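Local coordinates for protein peroxisomal acyl-coenzyme A oxidase 1 (Arabidopsis thaliana, PDB 1W07) that oxidises long- and medium-chain acyl-CoAs to 2-trans-enoyl-CoAs with FAD as cofactor, passing the electrons to oxygen to give hydrogen peroxide in plant peroxisomal beta-oxidation, at residues K13-V18 / V596-V601; E19-V24 / K546-Q551; G200-I205 / D252-R257; P273-Y278 / S365-L370. The protein carries 1 engineered substitution. All blocks are in the same frame, centred on the assembly; numbering follows the deposited sequence.

Contact 1: residues K13-V18 / V596-V601; sequences KAEFDV and VRPNAV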
loop_
_atom_site.group_PDB
_atom_site.type_symbol
_atom_site.label_atom_id
_atom_site.label_comp_id
_atom_site.label_asym_id
_atom_site.label_seq_id
_atom_site.Cartn_x
_atom_site.Cartn_y
_atom_site.Cartn_z
ATOM N N LYS B 13 -29.866 -12.494 4.889
ATOM C CA LYS B 13 -30.159 -11.854 3.612
ATOM C C LYS B 13 -29.639 -12.676 2.438
ATOM O O LYS B 13 -30.012 -12.431 1.289
ATOM C CB LYS B 13 -29.534 -10.467 3.539
ATOM C CG LYS B 13 -30.222 -9.438 4.401
ATOM C CD LYS B 13 -29.459 -8.132 4.322
ATOM C CE LYS B 13 -30.017 -7.076 5.266
ATOM N NZ LYS B 13 -29.166 -5.844 5.260
ATOM N N ALA B 14 -28.775 -13.645 2.730
ATOM C CA ALA B 14 -28.182 -14.486 1.690
ATOM C C ALA B 14 -29.236 -15.108 0.792
ATOM O O ALA B 14 -30.252 -15.608 1.273
ATOM C CB ALA B 14 -27.328 -15.587 2.327
ATOM N N GLU B 15 -28.980 -15.070 -0.513
ATOM C CA GLU B 15 -29.884 -15.639 -1.509
ATOM C C GLU B 15 -29.278 -16.904 -2.105
ATOM O O GLU B 15 -29.582 -17.285 -3.231
ATOM C CB GLU B 15 -30.166 -14.611 -2.612
ATOM C CG GLU B 15 -30.798 -13.340 -2.061
ATOM C CD GLU B 15 -30.889 -12.240 -3.084
ATOM O OE1 GLU B 15 -29.962 -12.125 -3.918
ATOM O OE2 GLU B 15 -31.869 -11.465 -3.036
ATOM N N PHE B 16 -28.410 -17.554 -1.338
ATOM C CA PHE B 16 -27.767 -18.791 -1.782
ATOM C C PHE B 16 -27.324 -19.524 -0.511
ATOM O O PHE B 16 -27.159 -18.885 0.531
ATOM C CB PHE B 16 -26.568 -18.459 -2.685
ATOM C CG PHE B 16 -25.404 -17.869 -1.949
ATOM C CD1 PHE B 16 -24.322 -18.665 -1.588
ATOM C CD2 PHE B 16 -25.402 -16.525 -1.572
ATOM C CE1 PHE B 16 -23.250 -18.135 -0.856
ATOM C CE2 PHE B 16 -24.337 -15.987 -0.843
ATOM C CZ PHE B 16 -23.262 -16.797 -0.487
ATOM N N ASP B 17 -27.165 -20.849 -0.580
ATOM C CA ASP B 17 -26.753 -21.614 0.600
ATOM C C ASP B 17 -25.240 -21.588 0.739
ATOM O O ASP B 17 -24.514 -22.172 -0.071
ATOM C CB ASP B 17 -27.251 -23.061 0.537
ATOM C CG ASP B 17 -28.749 -23.191 0.860
ATOM O OD1 ASP B 17 -29.234 -22.453 1.737
ATOM O OD2 ASP B 17 -29.420 -24.046 0.259
ATOM N N VAL B 18 -24.783 -20.895 1.780
ATOM C CA VAL B 18 -23.365 -20.722 2.061
ATOM C C VAL B 18 -22.585 -22.021 2.202
ATOM O O VAL B 18 -21.443 -22.099 1.758
ATOM C CB VAL B 18 -23.153 -19.845 3.345
ATOM C CG1 VAL B 18 -23.778 -20.530 4.569
ATOM C CG2 VAL B 18 -21.647 -19.568 3.555
ATOM N N VAL B 596 -25.380 -8.037 -5.372
ATOM C CA VAL B 596 -24.427 -8.726 -4.509
ATOM C C VAL B 596 -24.495 -8.258 -3.065
ATOM O O VAL B 596 -24.196 -9.025 -2.145
ATOM C CB VAL B 596 -22.988 -8.561 -5.058
ATOM C CG1 VAL B 596 -21.946 -8.987 -4.011
ATOM C CG2 VAL B 596 -22.851 -9.399 -6.310
ATOM N N ARG B 597 -24.897 -7.005 -2.869
ATOM C CA ARG B 597 -24.992 -6.410 -1.531
ATOM C C ARG B 597 -25.562 -7.300 -0.427
ATOM O O ARG B 597 -24.939 -7.464 0.626
ATOM C CB ARG B 597 -25.798 -5.109 -1.597
ATOM C CG ARG B 597 -26.309 -4.584 -0.234
ATOM C CD ARG B 597 -25.186 -4.270 0.731
ATOM N NE ARG B 597 -25.714 -3.852 2.033
ATOM C CZ ARG B 597 -25.909 -4.672 3.061
ATOM N NH1 ARG B 597 -25.610 -5.963 2.956
ATOM N NH2 ARG B 597 -26.392 -4.196 4.196
ATOM N N PRO B 598 -26.764 -7.874 -0.644
ATOM C CA PRO B 598 -27.362 -8.730 0.379
ATOM C C PRO B 598 -26.641 -10.058 0.569
ATOM O O PRO B 598 -26.790 -10.724 1.600
ATOM C CB PRO B 598 -28.811 -8.878 -0.094
ATOM C CG PRO B 598 -28.681 -8.823 -1.597
ATOM C CD PRO B 598 -27.666 -7.716 -1.803
ATOM N N ASN B 599 -25.838 -10.422 -0.426
ATOM C CA ASN B 599 -25.077 -11.661 -0.385
ATOM C C ASN B 599 -23.647 -11.496 0.105
ATOM O O ASN B 599 -22.977 -12.490 0.361
ATOM C CB ASN B 599 -25.044 -12.280 -1.783
ATOM C CG ASN B 599 -26.413 -12.664 -2.262
ATOM O OD1 ASN B 599 -26.976 -13.661 -1.816
ATOM N ND2 ASN B 599 -26.971 -11.863 -3.158
ATOM N N ALA B 600 -23.193 -10.249 0.257
ATOM C CA ALA B 600 -21.801 -9.950 0.637
ATOM C C ALA B 600 -21.244 -10.728 1.819
ATOM O O ALA B 600 -20.267 -11.468 1.672
ATOM C CB ALA B 600 -21.603 -8.438 0.881
ATOM N N VAL B 601 -21.840 -10.552 2.993
ATOM C CA VAL B 601 -21.345 -11.236 4.166
ATOM C C VAL B 601 -21.274 -12.745 3.982
ATOM O O VAL B 601 -20.279 -13.362 4.349
ATOM C CB VAL B 601 -22.187 -10.890 5.396
ATOM C CG1 VAL B 601 -21.754 -11.776 6.591
ATOM C CG2 VAL B 601 -22.037 -9.398 5.712
#
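N599, K13 and P598 lose the most surface where the loop between helices 8-12 and 18-26 meets the turn leading into helix 600-605, so the N-terminal part of this acyl-CoA oxidase fold is tied to its C-terminal helical region. The side-chain amide of N599 makes a two-point grip on E15. Its OD1 accepts from E15 N at 2.8 Å, with an N-H...O angle of 161°, while ND2 donates to E15 OE1 at 3.1 Å. That second bond leaves almost in the amide plane but reaches the carboxylate from above its own plane, the two planes being 54° apart. ND2 also serves Q595 O, which further fixes the rotation of the amide. K13 lies against P598: CB of K13 is 3.4 Å from P598 O and 4.0 Å from P598 CB. Beyond CG the lysine chain is extended, carrying NZ to 3.4 Å from R597 NH2. E10 forms salt bridges to both cations, which probably offsets their repulsion, and R597 NE also bridges to D326. F16 adds an edge contact, its ring approached near its plane by the same amide oxygen, with CD2 3.3 Å from N599 OD1.

Contact 2: residues E19-V24 / K546-Q551; sequences EDMKIV and KGVKKQ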
loop_
_atom_site.group_PDB
_atom_site.type_symbol
_atom_site.label_atom_id
_atom_site.label_comp_id
_atom_site.label_asym_id
_atom_site.label_seq_id
_atom_site.Cartn_x
_atom_site.Cartn_y
_atom_site.Cartn_z
ATOM N N GLU B 19 -23.189 -23.034 2.815
ATOM C CA GLU B 19 -22.494 -24.294 3.001
ATOM C C GLU B 19 -22.042 -24.908 1.675
ATOM O O GLU B 19 -20.976 -25.530 1.607
ATOM C CB GLU B 19 -23.362 -25.277 3.804
ATOM C CG GLU B 19 -23.610 -24.829 5.262
ATOM C CD GLU B 19 -22.324 -24.471 6.033
ATOM O OE1 GLU B 19 -21.411 -25.318 6.135
ATOM O OE2 GLU B 19 -22.226 -23.339 6.555
ATOM N N ASP B 20 -22.826 -24.713 0.618
ATOM C CA ASP B 20 -22.485 -25.226 -0.716
ATOM C C ASP B 20 -21.403 -24.359 -1.356
ATOM O O ASP B 20 -20.527 -24.864 -2.063
ATOM C CB ASP B 20 -23.718 -25.241 -1.616
ATOM C CG ASP B 20 -24.704 -26.329 -1.225
ATOM O OD1 ASP B 20 -24.358 -27.515 -1.400
ATOM O OD2 ASP B 20 -25.801 -25.998 -0.730
ATOM N N MET B 21 -21.459 -23.052 -1.117
ATOM C CA MET B 21 -20.439 -22.157 -1.655
ATOM C C MET B 21 -19.091 -22.481 -1.013
ATOM O O MET B 21 -18.049 -22.294 -1.633
ATOM C CB MET B 21 -20.790 -20.696 -1.378
ATOM C CG MET B 21 -19.873 -19.712 -2.096
ATOM S SD MET B 21 -19.966 -19.874 -3.892
ATOM C CE MET B 21 -21.251 -18.674 -4.276
ATOM N N LYS B 22 -19.111 -22.946 0.239
ATOM C CA LYS B 22 -17.871 -23.295 0.946
ATOM C C LYS B 22 -17.133 -24.397 0.204
ATOM O O LYS B 22 -15.905 -24.405 0.148
ATOM C CB LYS B 22 -18.156 -23.772 2.377
ATOM C CG LYS B 22 -18.554 -22.655 3.343
ATOM C CD LYS B 22 -18.766 -23.186 4.764
ATOM C CE LYS B 22 -18.993 -22.030 5.736
ATOM N NZ LYS B 22 -19.244 -22.510 7.123
ATOM N N ILE B 23 -17.886 -25.343 -0.353
ATOM C CA ILE B 23 -17.294 -26.455 -1.101
ATOM C C ILE B 23 -16.668 -25.947 -2.401
ATOM O O ILE B 23 -15.627 -26.437 -2.835
ATOM C CB ILE B 23 -18.354 -27.513 -1.444
ATOM C CG1 ILE B 23 -19.013 -28.017 -0.151
ATOM C CG2 ILE B 23 -17.717 -28.655 -2.243
ATOM C CD1 ILE B 23 -18.031 -28.591 0.847
ATOM N N VAL B 24 -17.319 -24.974 -3.027
ATOM C CA VAL B 24 -16.810 -24.393 -4.262
ATOM C C VAL B 24 -15.435 -23.767 -4.001
ATOM O O VAL B 24 -14.487 -23.981 -4.759
ATOM C CB VAL B 24 -17.754 -23.278 -4.793
ATOM C CG1 VAL B 24 -17.127 -22.596 -5.999
ATOM C CG2 VAL B 24 -19.119 -23.860 -5.150
ATOM N N LYS B 546 -28.380 -24.114 -4.022
ATOM C CA LYS B 546 -29.377 -23.090 -4.280
ATOM C C LYS B 546 -28.741 -21.711 -4.421
ATOM O O LYS B 546 -28.110 -21.212 -3.481
ATOM C CB LYS B 546 -30.412 -23.035 -3.153
ATOM C CG LYS B 546 -31.333 -24.227 -3.055
ATOM C CD LYS B 546 -32.511 -23.902 -2.149
ATOM C CE LYS B 546 -33.475 -25.068 -2.031
ATOM N NZ LYS B 546 -32.884 -26.181 -1.245
ATOM N N GLY B 547 -28.920 -21.117 -5.601
ATOM C CA GLY B 547 -28.407 -19.791 -5.882
ATOM C C GLY B 547 -26.906 -19.613 -5.952
ATOM O O GLY B 547 -26.416 -18.501 -6.126
ATOM N N VAL B 548 -26.174 -20.706 -5.817
ATOM C CA VAL B 548 -24.718 -20.665 -5.848
ATOM C C VAL B 548 -24.182 -20.157 -7.192
ATOM O O VAL B 548 -23.492 -19.129 -7.255
ATOM C CB VAL B 548 -24.141 -22.078 -5.549
ATOM C CG1 VAL B 548 -22.625 -22.104 -5.701
ATOM C CG2 VAL B 548 -24.532 -22.486 -4.135
ATOM N N LYS B 549 -24.516 -20.861 -8.272
ATOM C CA LYS B 549 -24.026 -20.458 -9.582
ATOM C C LYS B 549 -24.437 -19.028 -9.923
ATOM O O LYS B 549 -23.681 -18.300 -10.556
ATOM C CB LYS B 549 -24.511 -21.429 -10.669
ATOM C CG LYS B 549 -24.095 -21.001 -12.080
ATOM C CD LYS B 549 -24.433 -22.028 -13.156
ATOM C CE LYS B 549 -23.431 -23.168 -13.177
ATOM N NZ LYS B 549 -23.580 -23.996 -14.406
ATOM N N LYS B 550 -25.628 -18.632 -9.490
ATOM C CA LYS B 550 -26.119 -17.288 -9.753
ATOM C C LYS B 550 -25.210 -16.228 -9.125
ATOM O O LYS B 550 -24.895 -15.205 -9.752
ATOM C CB LYS B 550 -27.538 -17.149 -9.204
ATOM C CG LYS B 550 -28.108 -15.749 -9.272
ATOM C CD LYS B 550 -28.330 -15.291 -10.707
ATOM C CE LYS B 550 -28.857 -13.869 -10.742
ATOM N NZ LYS B 550 -30.046 -13.736 -9.858
ATOM N N GLN B 551 -24.793 -16.459 -7.885
ATOM C CA GLN B 551 -23.912 -15.502 -7.234
ATOM C C GLN B 551 -22.534 -15.494 -7.892
ATOM O O GLN B 551 -21.921 -14.444 -8.007
ATOM C CB GLN B 551 -23.809 -15.800 -5.737
ATOM C CG GLN B 551 -25.096 -15.505 -4.990
ATOM C CD GLN B 551 -25.637 -14.131 -5.319
ATOM O OE1 GLN B 551 -24.944 -13.125 -5.158
ATOM N NE2 GLN B 551 -26.878 -14.076 -5.794
HETATM O O HOH W 1 -28.351 -25.861 -1.557
#
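D20 and V548 make the first touch along helix 18-26, where D20 CB lies 3.8 Å from V548 CG2. The aspartate also reaches across by solvent: one water donates to D20 OD2 at 2.7 Å and accepts from K546 N at 3.0 Å, bridging the carboxylate to the backbone just ahead of helix 548-566. M21 follows with the second-largest buried surface, after V548. Its CG is anti to the backbone N (chi1 -171°), and bends at chi2 and chi3 bring the thioether alongside the valine, the two side chains running past each other in opposite directions. SD is 3.9 Å from V548 CG1, and the terminal CE continues to 4.1 Å from Q551 CB, one helical turn further on. One turn beyond D20, V24 meets V548 tip to tip, CG2 to CG1 at 4.0 Å. V548 is therefore touched by three residues: its CG2 meets D20, and its CG1 meets both M21 and V24. L552, on the same helix as V548, touches both M21 and V24, while Y342 and F346 of helix 328-363 border them. The contact is apolar helix-helix packing, in which helix 18-26 meets the first turn of helix 548-566 in the C-terminal helical region.

Contact 3: residues G200-I205 / D252-R257; sequences GIHGFI and DQMLMR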
loop_
_atom_site.group_PDB
_atom_site.type_symbol
_atom_site.label_atom_id
_atom_site.label_comp_id
_atom_site.label_asym_id
_atom_site.label_seq_id
_atom_site.Cartn_x
_atom_site.Cartn_y
_atom_site.Cartn_z
ATOM N N GLY B 200 27.912 -21.124 -16.811
ATOM C CA GLY B 200 26.627 -20.647 -16.335
ATOM C C GLY B 200 26.256 -21.024 -14.913
ATOM O O GLY B 200 27.008 -21.693 -14.199
ATOM N N ILE B 201 25.064 -20.598 -14.514
ATOM C CA ILE B 201 24.550 -20.831 -13.174
ATOM C C ILE B 201 24.090 -22.265 -12.935
ATOM O O ILE B 201 23.287 -22.804 -13.692
ATOM C CB ILE B 201 23.355 -19.889 -12.878
ATOM C CG1 ILE B 201 23.730 -18.443 -13.225
ATOM C CG2 ILE B 201 22.931 -20.033 -11.425
ATOM C CD1 ILE B 201 24.888 -17.896 -12.446
ATOM N N HIS B 202 24.603 -22.868 -11.868
ATOM C CA HIS B 202 24.251 -24.227 -11.479
ATOM C C HIS B 202 24.004 -24.289 -9.977
ATOM O O HIS B 202 24.393 -23.383 -9.240
ATOM C CB HIS B 202 25.375 -25.202 -11.844
ATOM C CG HIS B 202 25.450 -25.526 -13.302
ATOM N ND1 HIS B 202 25.968 -24.654 -14.235
ATOM C CD2 HIS B 202 25.023 -26.610 -13.996
ATOM C CE1 HIS B 202 25.856 -25.184 -15.440
ATOM N NE2 HIS B 202 25.284 -26.370 -15.324
ATOM N N GLY B 203 23.363 -25.370 -9.539
ATOM C CA GLY B 203 23.069 -25.554 -8.127
ATOM C C GLY B 203 24.055 -26.493 -7.449
ATOM O O GLY B 203 24.392 -27.551 -7.987
ATOM N N PHE B 204 24.503 -26.102 -6.259
ATOM C CA PHE B 204 25.464 -26.871 -5.480
ATOM C C PHE B 204 25.010 -26.978 -4.019
ATOM O O PHE B 204 24.567 -25.996 -3.427
ATOM C CB PHE B 204 26.834 -26.182 -5.521
ATOM C CG PHE B 204 27.386 -25.992 -6.909
ATOM C CD1 PHE B 204 28.338 -26.873 -7.418
ATOM C CD2 PHE B 204 26.946 -24.938 -7.714
ATOM C CE1 PHE B 204 28.846 -26.707 -8.709
ATOM C CE2 PHE B 204 27.447 -24.766 -9.004
ATOM C CZ PHE B 204 28.402 -25.655 -9.503
ATOM N N ILE B 205 25.117 -28.169 -3.442
ATOM C CA ILE B 205 24.741 -28.365 -2.041
ATOM C C ILE B 205 25.937 -28.000 -1.181
ATOM O O ILE B 205 27.042 -28.485 -1.410
ATOM C CB ILE B 205 24.346 -29.834 -1.760
ATOM C CG1 ILE B 205 23.064 -30.175 -2.521
ATOM C CG2 ILE B 205 24.168 -30.063 -0.247
ATOM C CD1 ILE B 205 22.651 -31.623 -2.416
ATOM N N ASP B 252 30.733 -34.309 -6.036
ATOM C CA ASP B 252 29.434 -34.950 -6.143
ATOM C C ASP B 252 28.314 -34.168 -5.461
ATOM O O ASP B 252 27.159 -34.594 -5.485
ATOM C CB ASP B 252 29.512 -36.371 -5.576
ATOM C CG ASP B 252 29.586 -36.391 -4.070
ATOM O OD1 ASP B 252 30.316 -35.554 -3.490
ATOM O OD2 ASP B 252 28.926 -37.253 -3.460
ATOM N N GLN B 253 28.644 -33.030 -4.855
ATOM C CA GLN B 253 27.623 -32.221 -4.201
ATOM C C GLN B 253 27.008 -31.215 -5.179
ATOM O O GLN B 253 26.188 -30.368 -4.811
ATOM C CB GLN B 253 28.187 -31.525 -2.960
ATOM C CG GLN B 253 27.839 -32.262 -1.662
ATOM C CD GLN B 253 28.443 -31.631 -0.419
ATOM O OE1 GLN B 253 28.312 -30.431 -0.191
ATOM N NE2 GLN B 253 29.110 -32.442 0.389
ATOM N N MET B 254 27.408 -31.333 -6.439
ATOM C CA MET B 254 26.872 -30.485 -7.491
ATOM C C MET B 254 25.662 -31.219 -8.050
ATOM O O MET B 254 25.783 -32.370 -8.467
ATOM C CB MET B 254 27.887 -30.297 -8.618
ATOM C CG MET B 254 27.327 -29.539 -9.823
ATOM S SD MET B 254 28.306 -29.712 -11.346
ATOM C CE MET B 254 27.043 -29.704 -12.568
ATOM N N LEU B 255 24.502 -30.570 -8.049
ATOM C CA LEU B 255 23.296 -31.200 -8.581
ATOM C C LEU B 255 23.589 -31.532 -10.039
ATOM O O LEU B 255 23.744 -30.637 -10.867
ATOM C CB LEU B 255 22.101 -30.247 -8.463
ATOM C CG LEU B 255 21.742 -29.819 -7.032
ATOM C CD1 LEU B 255 20.589 -28.825 -7.039
ATOM C CD2 LEU B 255 21.378 -31.048 -6.216
ATOM N N MET B 256 23.675 -32.821 -10.352
ATOM C CA MET B 256 23.989 -33.240 -11.710
ATOM C C MET B 256 22.937 -34.099 -12.405
ATOM O O MET B 256 23.226 -35.215 -12.821
ATOM C CB MET B 256 25.344 -33.963 -11.725
ATOM C CG MET B 256 26.514 -33.107 -11.233
ATOM S SD MET B 256 28.151 -33.753 -11.667
ATOM C CE MET B 256 28.995 -33.715 -10.117
ATOM N N ARG B 257 21.720 -33.581 -12.530
ATOM C CA ARG B 257 20.665 -34.321 -13.207
ATOM C C ARG B 257 20.668 -33.968 -14.686
ATOM O O ARG B 257 20.429 -34.823 -15.542
ATOM C CB ARG B 257 19.292 -33.978 -12.642
ATOM C CG ARG B 257 18.167 -34.708 -13.356
ATOM C CD ARG B 257 16.808 -34.099 -13.043
ATOM N NE ARG B 257 15.740 -34.751 -13.797
ATOM C CZ ARG B 257 14.482 -34.317 -13.863
ATOM N NH1 ARG B 257 14.110 -33.218 -13.213
ATOM N NH2 ARG B 257 13.592 -34.974 -14.595
HETATM O O HOH W 2 24.028 -27.948 -10.764
#
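A single beta bridge in the middle beta domain of the acyl-CoA dehydrogenase-like fold pairs F204 with M254, linking strand 197-207 to the loop that follows strand 247-250. Two backbone bonds flank it: I205 N donates to Q253 O at 2.8 Å with a nearly straight N-H...O angle of 175°, and L255 N donates to G203 O at 3.0 Å. G203 O has a second donor, a water at 2.8 Å that also donates to L255 O, so this carbonyl is held twice.

Beside the bridge, M254 lies obliquely against the F204 ring. M254 CG touches F204 CE1 at 3.4 Å, and M254 SD stands 5.0 Å from the ring centroid, 52° off the normal, an oblique Met-aromatic contact. With CG anti to the backbone N (chi1 174°), the methionine chain carries its CE onward to H202 CD2 at 4.0 Å. The imidazole is oriented by its two nitrogens, ND1 bonding to G200 O and NE2 to Y267 OH. L255 packs against G203, where the lack of a side chain lets the leucine come close, and its CD2 meets I205 CD1 at 4.0 Å.

Along its other edge, strand 197-207 pairs antiparallel with 185-194, and F162 meets the F204 ring edge-to-face. Helix 116-128 contributes W122 against I205 and Q253, while Q118 bonds the loop through the backbones of D252, M254 and M256.

Contact 4: residues P273-Y278 / S365-L370; sequences PKQLVY and SDFATL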
loop_
_atom_site.group_PDB
_atom_site.type_symbol
_atom_site.label_atom_id
_atom_site.label_comp_id
_atom_site.label_asym_id
_atom_site.label_seq_id
_atom_site.Cartn_x
_atom_site.Cartn_y
_atom_site.Cartn_z
ATOM N N PRO B 273 16.435 -33.898 -20.899
ATOM C CA PRO B 273 16.125 -32.592 -21.479
ATOM C C PRO B 273 16.177 -31.482 -20.429
ATOM O O PRO B 273 15.644 -31.631 -19.328
ATOM C CB PRO B 273 14.721 -32.792 -22.048
ATOM C CG PRO B 273 14.720 -34.248 -22.424
ATOM C CD PRO B 273 15.378 -34.879 -21.220
ATOM N N LYS B 274 16.827 -30.378 -20.776
ATOM C CA LYS B 274 16.951 -29.240 -19.875
ATOM C C LYS B 274 15.575 -28.707 -19.473
ATOM O O LYS B 274 15.379 -28.265 -18.336
ATOM C CB LYS B 274 17.760 -28.140 -20.549
ATOM N N GLN B 275 14.626 -28.754 -20.405
ATOM C CA GLN B 275 13.276 -28.271 -20.143
ATOM C C GLN B 275 12.574 -29.002 -18.999
ATOM O O GLN B 275 11.526 -28.557 -18.535
ATOM C CB GLN B 275 12.420 -28.363 -21.414
ATOM C CG GLN B 275 12.967 -27.571 -22.590
ATOM C CD GLN B 275 13.726 -28.434 -23.580
ATOM O OE1 GLN B 275 14.523 -29.294 -23.196
ATOM N NE2 GLN B 275 13.496 -28.195 -24.865
ATOM N N LEU B 276 13.139 -30.118 -18.548
ATOM C CA LEU B 276 12.538 -30.875 -17.452
ATOM C C LEU B 276 12.895 -30.297 -16.088
ATOM O O LEU B 276 13.090 -31.034 -15.119
ATOM C CB LEU B 276 12.952 -32.349 -17.514
ATOM C CG LEU B 276 12.241 -33.159 -18.610
ATOM C CD1 LEU B 276 12.828 -34.560 -18.700
ATOM C CD2 LEU B 276 10.755 -33.217 -18.293
ATOM N N VAL B 277 12.994 -28.972 -16.023
ATOM C CA VAL B 277 13.298 -28.265 -14.781
ATOM C C VAL B 277 12.272 -27.150 -14.628
ATOM O O VAL B 277 11.912 -26.768 -13.513
ATOM C CB VAL B 277 14.728 -27.664 -14.793
ATOM C CG1 VAL B 277 14.814 -26.466 -13.854
ATOM C CG2 VAL B 277 15.724 -28.718 -14.342
ATOM N N TYR B 278 11.797 -26.639 -15.759
ATOM C CA TYR B 278 10.797 -25.581 -15.749
ATOM C C TYR B 278 9.521 -26.107 -15.096
ATOM O O TYR B 278 8.630 -25.334 -14.742
ATOM C CB TYR B 278 10.485 -25.124 -17.176
ATOM C CG TYR B 278 11.678 -24.618 -17.961
ATOM C CD1 TYR B 278 12.616 -23.766 -17.375
ATOM C CD2 TYR B 278 11.846 -24.953 -19.305
ATOM C CE1 TYR B 278 13.696 -23.262 -18.111
ATOM C CE2 TYR B 278 12.919 -24.455 -20.049
ATOM C CZ TYR B 278 13.839 -23.608 -19.444
ATOM O OH TYR B 278 14.902 -23.113 -20.171
ATOM N N SER B 365 8.897 -35.597 -23.501
ATOM C CA SER B 365 9.691 -34.704 -24.338
ATOM C C SER B 365 8.839 -33.885 -25.300
ATOM O O SER B 365 9.292 -33.512 -26.381
ATOM C CB SER B 365 10.739 -35.498 -25.119
ATOM O OG SER B 365 11.744 -35.979 -24.247
ATOM N N ASP B 366 7.603 -33.615 -24.894
ATOM C CA ASP B 366 6.677 -32.820 -25.695
ATOM C C ASP B 366 6.667 -31.396 -25.145
ATOM O O ASP B 366 5.883 -31.068 -24.254
ATOM C CB ASP B 366 5.273 -33.429 -25.635
ATOM C CG ASP B 366 4.216 -32.518 -26.212
ATOM O OD1 ASP B 366 4.552 -31.678 -27.079
ATOM O OD2 ASP B 366 3.039 -32.646 -25.804
ATOM N N PHE B 367 7.552 -30.562 -25.687
ATOM C CA PHE B 367 7.691 -29.180 -25.257
ATOM C C PHE B 367 6.942 -28.205 -26.163
ATOM O O PHE B 367 7.261 -27.018 -26.205
ATOM C CB PHE B 367 9.174 -28.801 -25.231
ATOM C CG PHE B 367 10.070 -29.890 -24.716
ATOM C CD1 PHE B 367 11.225 -30.239 -25.416
ATOM C CD2 PHE B 367 9.757 -30.584 -23.547
ATOM C CE1 PHE B 367 12.054 -31.265 -24.966
ATOM C CE2 PHE B 367 10.584 -31.619 -23.084
ATOM C CZ PHE B 367 11.734 -31.958 -23.800
ATOM N N ALA B 368 5.945 -28.707 -26.881
ATOM C CA ALA B 368 5.158 -27.880 -27.794
ATOM C C ALA B 368 4.423 -26.725 -27.105
ATOM O O ALA B 368 4.336 -25.620 -27.649
ATOM C CB ALA B 368 4.160 -28.752 -28.540
ATOM N N THR B 369 3.895 -26.976 -25.910
ATOM C CA THR B 369 3.159 -25.944 -25.183
ATOM C C THR B 369 3.971 -25.237 -24.101
ATOM O O THR B 369 3.430 -24.415 -23.364
ATOM C CB THR B 369 1.910 -26.528 -24.517
ATOM O OG1 THR B 369 2.307 -27.440 -23.484
ATOM C CG2 THR B 369 1.049 -27.245 -25.546
ATOM N N LEU B 370 5.257 -25.555 -24.010
ATOM C CA LEU B 370 6.119 -24.949 -23.003
ATOM C C LEU B 370 6.145 -23.415 -23.064
ATOM O O LEU B 370 6.013 -22.744 -22.038
ATOM C CB LEU B 370 7.541 -25.497 -23.136
ATOM C CG LEU B 370 8.501 -25.151 -21.996
ATOM C CD1 LEU B 370 7.901 -25.616 -20.666
ATOM C CD2 LEU B 370 9.860 -25.804 -22.251
#
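Q275 lies across one face of the F367 ring, opposite the face occupied by S365 O. The approach of Q275 CB is a CH-pi contact: it sits 4.1 Å from the ring centroid and 13° off the normal. Further along, the amide is offset toward the rim and inclined by 34° to the ring plane, with NE2 3.1 Å from F367 CD1. The bend at chi2 (99°) turns the amide over the ring instead of letting the chain run straight on.

Apolar contacts flank this pair. P273 CB reaches F367 CZ at 3.6 Å, the two side chains crossing at about a right angle. L370 is shared between two neighbours through a single methyl: CD2 is 3.6 Å from Q275 CG and 3.7 Å from Y278 CD2, where it comes in at the edge of the phenol ring, near its plane. H374 also meets the Y278 ring.

Polar bonds act within each segment and shape the backbones that present these groups. A type I turn from P273 to L276 is closed by L276 N donating to P273 O at 3.0 Å. On the other side, S365 is the C-prime residue of the Schellman motif ending helix 328-363, and D366 OD1 accepts from A368 N in an Asx turn, with R361 as salt-bridge partner of OD2.

With no hydrogen bond or salt bridge between the segments, cohesion probably comes from dispersion and pi contacts, so the approach to helix 278-309 and the connection between helices 328-363 and 370-398 appear to be joined mainly by fit of shape.

Contacts 1 and 2 lie 10 Å apart between centres and form one continuous seam between the N-terminal region and the C-terminal helices. D17 N is 3.1 Å from K546 O, a probable hydrogen bond, and F16 CB packs on K546 and G547. Contact 2 is nested within the loop closed by contact 1, and both enclose contacts 3 and 4, which follow in series. Those two have centres 20 Å apart, with R257 NH1 3.1 Å from L276 O. Contact 3 lies 54 Å from contact 1, on the opposite side of the chain's centre, and ties strand to loop in the beta domain; contact 4 joins the approach to helix 278-309 to the 365-370 connection.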